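Local coordinates for hypothetical glycoside hydrolase (Bacteroides vulgatus, PDB 3S30), which is of uncertain function but, as a putative glycoside hydrolase with a galactose-binding-like domain, probably binds or processes carbohydrate, at residues V103-V109 against V121-A125. Numbering follows the deposited sequence.
Sequences VFNFENV and VLYEA. With NA (sodium ion), chain C.
Glu124 OE1 takes the backbone N-H of Asn105 in a nearly straight bond (Asn105 N to Glu124 OE1 3.0 Å, 175° at the hydrogen) and also accepts from water 2, which in turn accepts the N-H of Phe106. The other oxygen, OE2, receives Asn105 ND2 at 2.8 Å and a proton from water 1, whose second proton goes to Val103 O. Both Asn105 donors come in from above the carboxylate plane, whereas OE2 lies almost in the plane of the amide. CG of Glu124 stands anti to the backbone N (chi1 -170°) and the chain then bends at chi2, which carries the carboxylate to the turn where strand 103-104 ends. A two-oxygen acceptor suits this buried place, since Asn105 offers two donors and Phe106 N a third through water; a glutamine here, uncharged and with one amide oxygen, would probably turn an NH2 toward one Asn105 donor and leave it without an acceptor. Asparagine suits its place by giving ND2 to Glu124 while its main-chain O binds the sodium ion at 2.3 Å, with Glu107 OE2 as a longer ligand and Asn165 and Asp343 completing the set, so Glu124 lies in the second shell of the metal.

Farther along, strand 108-114 pairs antiparallel with 117-124. The flat Tyr123 ring offers a face to Asn108 CB, 3.8 Å from its centroid; the bond from Tyr123 N to Asn108 O is weak. Val109 and Leu122, a non-hydrogen-bonded pair, lie side by side with Val109 CG1 3.7 Å from Leu122 CG; their branched apolar chains also touch Ile157. Leu122 CD2 lies at the edge of the Phe106 ring, 4.1 Å from Phe106 CD1. The contact lies at the open end of the 108-114/117-124 hairpin, where Glu124 and waters span the gap to the 105-107 turn, with strand 132-133 along the far side of 117-124, while strand 103-104 pairs with 339-349 in the neighbouring sheet.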
ATOM      1  N   VAL A 103      -7.287  -8.383 -10.937  1.00 55.03           N
ATOM      2  CA  VAL A 103      -5.966  -8.946 -11.230  1.00 55.70           C
ATOM      3  C   VAL A 103      -5.009  -7.774 -11.444  1.00 54.82           C
ATOM      4  O   VAL A 103      -5.316  -6.866 -12.212  1.00 57.95           O
ATOM      5  CB  VAL A 103      -6.005  -9.864 -12.503  1.00 57.15           C
ATOM      6  CG1 VAL A 103      -4.639 -10.412 -12.829  1.00 51.12           C
ATOM      7  CG2 VAL A 103      -6.983 -11.013 -12.303  1.00 55.55           C
ATOM      8  N   PHE A 104      -3.870  -7.781 -10.758  1.00 53.00           N
ATOM      9  CA  PHE A 104      -2.944  -6.646 -10.787  1.00 52.77           C
ATOM     10  C   PHE A 104      -1.567  -7.125 -11.246  1.00 52.85           C
ATOM     11  O   PHE A 104      -0.972  -8.040 -10.649  1.00 51.45           O
ATOM     12  CB  PHE A 104      -2.883  -5.930  -9.417  1.00 53.70           C
ATOM     13  CG  PHE A 104      -4.250  -5.673  -8.806  1.00 56.85           C
ATOM     14  CD1 PHE A 104      -5.129  -4.765  -9.391  1.00 55.15           C
ATOM     15  CD2 PHE A 104      -4.673  -6.372  -7.680  1.00 59.19           C
ATOM     16  CE1 PHE A 104      -6.405  -4.546  -8.854  1.00 56.31           C
ATOM     17  CE2 PHE A 104      -5.948  -6.150  -7.129  1.00 59.58           C
ATOM     18  CZ  PHE A 104      -6.814  -5.237  -7.722  1.00 53.71           C
ATOM     19  N   ASN A 105      -1.082  -6.498 -12.321  1.00 52.06           N
ATOM     20  CA  ASN A 105       0.124  -6.928 -13.015  1.00 51.90           C
ATOM     21  C   ASN A 105       1.325  -6.018 -12.811  1.00 52.22           C
ATOM     22  O   ASN A 105       2.455  -6.442 -13.032  1.00 54.01           O
ATOM     23  CB  ASN A 105      -0.157  -7.052 -14.511  1.00 53.04           C
ATOM     24  CG  ASN A 105      -1.211  -8.093 -14.823  1.00 53.82           C
ATOM     25  OD1 ASN A 105      -0.959  -9.295 -14.717  1.00 55.63           O
ATOM     26  ND2 ASN A 105      -2.408  -7.636 -15.195  1.00 52.55           N
ATOM     27  N   PHE A 106       1.096  -4.773 -12.403  1.00 52.49           N
ATOM     28  CA  PHE A 106       2.177  -3.812 -12.177  1.00 51.88           C
ATOM     29  C   PHE A 106       3.015  -3.524 -13.435  1.00 52.41           C
ATOM     30  O   PHE A 106       4.228  -3.298 -13.340  1.00 52.46           O
ATOM     31  CB  PHE A 106       3.066  -4.294 -11.020  1.00 52.35           C
ATOM     32  CG  PHE A 106       2.288  -4.784  -9.828  1.00 53.22           C
ATOM     33  CD1 PHE A 106       1.649  -3.883  -8.981  1.00 55.51           C
ATOM     34  CD2 PHE A 106       2.165  -6.143  -9.567  1.00 58.62           C
ATOM     35  CE1 PHE A 106       0.907  -4.324  -7.893  1.00 54.04           C
ATOM     36  CE2 PHE A 106       1.428  -6.595  -8.468  1.00 60.09           C
ATOM     37  CZ  PHE A 106       0.805  -5.675  -7.626  1.00 58.50           C
ATOM     38  N   GLU A 107       2.368  -3.530 -14.605  1.00 53.00           N
ATOM     39  CA  GLU A 107       3.064  -3.318 -15.894  1.00 56.32           C
ATOM     40  C   GLU A 107       3.169  -1.860 -16.277  1.00 56.12           C
ATOM     41  O   GLU A 107       4.081  -1.472 -17.001  1.00 57.70           O
ATOM     42  CB  GLU A 107       2.343  -4.024 -17.070  1.00 56.95           C
ATOM     43  CG  GLU A 107       2.252  -5.542 -16.972  1.00 62.74           C
ATOM     44  CD  GLU A 107       3.609  -6.251 -16.902  1.00 68.23           C
ATOM     45  OE1 GLU A 107       4.649  -5.667 -17.286  1.00 63.92           O
ATOM     46  OE2 GLU A 107       3.622  -7.421 -16.469  1.00 68.78           O
ATOM     47  N   ASN A 108       2.199  -1.076 -15.819  1.00 56.43           N
ATOM     48  CA  ASN A 108       1.905   0.227 -16.373  1.00 56.19           C
ATOM     49  C   ASN A 108       2.221   1.326 -15.376  1.00 55.41           C
ATOM     50  O   ASN A 108       1.868   1.231 -14.198  1.00 53.67           O
ATOM     51  CB  ASN A 108       0.415   0.316 -16.729  1.00 57.10           C
ATOM     52  CG  ASN A 108      -0.046  -0.781 -17.701  1.00 62.24           C
ATOM     53  OD1 ASN A 108      -0.894  -1.618 -17.360  1.00 60.13           O
ATOM     54  ND2 ASN A 108       0.482  -0.755 -18.919  1.00 54.20           N
ATOM     55  N   VAL A 109       2.877   2.374 -15.864  1.00 55.67           N
ATOM     56  CA  VAL A 109       3.111   3.575 -15.081  1.00 55.56           C
ATOM     57  C   VAL A 109       2.931   4.797 -15.957  1.00 57.48           C
ATOM     58  O   VAL A 109       3.090   4.726 -17.180  1.00 59.08           O
ATOM     59  CB  VAL A 109       4.532   3.617 -14.448  1.00 54.60           C
ATOM     60  CG1 VAL A 109       4.673   2.533 -13.368  1.00 54.79           C
ATOM     61  CG2 VAL A 109       5.612   3.489 -15.510  1.00 53.57           C
ATOM     62  N   VAL A 121       3.094   6.832 -11.119  1.00 51.09           N
ATOM     63  CA  VAL A 121       1.794   6.405 -10.601  1.00 50.70           C
ATOM     64  C   VAL A 121       1.447   5.151 -11.385  1.00 49.35           C
ATOM     65  O   VAL A 121       1.440   5.173 -12.614  1.00 50.50           O
ATOM     66  CB  VAL A 121       0.679   7.488 -10.786  1.00 53.22           C
ATOM     67  CG1 VAL A 121      -0.630   7.020 -10.158  1.00 48.75           C
ATOM     68  CG2 VAL A 121       1.096   8.838 -10.164  1.00 52.92           C
ATOM     69  N   LEU A 122       1.204   4.050 -10.681  1.00 47.57           N
ATOM     70  CA  LEU A 122       0.896   2.786 -11.327  1.00 47.92           C
ATOM     71  C   LEU A 122      -0.610   2.709 -11.522  1.00 49.55           C
ATOM     72  O   LEU A 122      -1.378   3.171 -10.673  1.00 50.22           O
ATOM     73  CB  LEU A 122       1.371   1.580 -10.505  1.00 46.90           C
ATOM     74  CG  LEU A 122       2.866   1.256 -10.395  1.00 46.05           C
ATOM     75  CD1 LEU A 122       3.589   2.296  -9.580  1.00 43.30           C
ATOM     76  CD2 LEU A 122       3.074  -0.130  -9.779  1.00 43.79           C
ATOM     77  N   TYR A 123      -1.024   2.128 -12.645  1.00 50.04           N
ATOM     78  CA  TYR A 123      -2.432   1.892 -12.905  1.00 50.95           C
ATOM     79  C   TYR A 123      -2.683   0.535 -13.568  1.00 51.75           C
ATOM     80  O   TYR A 123      -1.788  -0.050 -14.164  1.00 50.70           O
ATOM     81  CB  TYR A 123      -3.002   3.026 -13.757  1.00 50.72           C
ATOM     82  CG  TYR A 123      -2.361   3.193 -15.108  1.00 51.32           C
ATOM     83  CD1 TYR A 123      -1.222   3.982 -15.266  1.00 53.77           C
ATOM     84  CD2 TYR A 123      -2.908   2.585 -16.244  1.00 56.61           C
ATOM     85  CE1 TYR A 123      -0.635   4.153 -16.519  1.00 54.90           C
ATOM     86  CE2 TYR A 123      -2.330   2.755 -17.507  1.00 55.72           C
ATOM     87  CZ  TYR A 123      -1.198   3.544 -17.633  1.00 56.06           C
ATOM     88  OH  TYR A 123      -0.620   3.725 -18.862  1.00 59.92           O
ATOM     89  N   GLU A 124      -3.916   0.057 -13.460  1.00 54.19           N
ATOM     90  CA  GLU A 124      -4.342  -1.200 -14.082  1.00 55.93           C
ATOM     91  C   GLU A 124      -5.642  -0.965 -14.849  1.00 56.96           C
ATOM     92  O   GLU A 124      -6.656  -0.595 -14.257  1.00 56.72           O
ATOM     93  CB  GLU A 124      -4.569  -2.263 -12.998  1.00 56.79           C
ATOM     94  CG  GLU A 124      -4.790  -3.695 -13.531  1.00 59.75           C
ATOM     95  CD  GLU A 124      -3.518  -4.350 -14.053  1.00 57.17           C
ATOM     96  OE1 GLU A 124      -2.429  -4.086 -13.494  1.00 59.16           O
ATOM     97  OE2 GLU A 124      -3.610  -5.138 -15.014  1.00 54.89           O
ATOM     98  N   ALA A 125      -5.603  -1.180 -16.162  1.00 58.69           N
ATOM     99  CA  ALA A 125      -6.775  -1.028 -17.033  1.00 60.53           C
ATOM    100  C   ALA A 125      -7.102  -2.359 -17.696  1.00 63.68           C
ATOM    101  O   ALA A 125      -6.207  -3.033 -18.206  1.00 65.03           O
ATOM    102  CB  ALA A 125      -6.513   0.035 -18.104  1.00 58.64           C
TER
HETATM  103 NA    NA C 383       3.761  -8.255 -13.714  1.00 47.66          NA
HETATM  104  O   HOH W   1      -6.033  -6.649 -15.301  1.00 66.13           O
HETATM  105  O   HOH W   2      -1.048  -2.769 -11.426  1.00 51.42           O
HETATM  106  O   HOH W   3      -0.450  -3.462 -15.108  1.00 59.38           O
HETATM  107  O   HOH W   4       0.471  -1.150 -13.154  1.00 49.19           O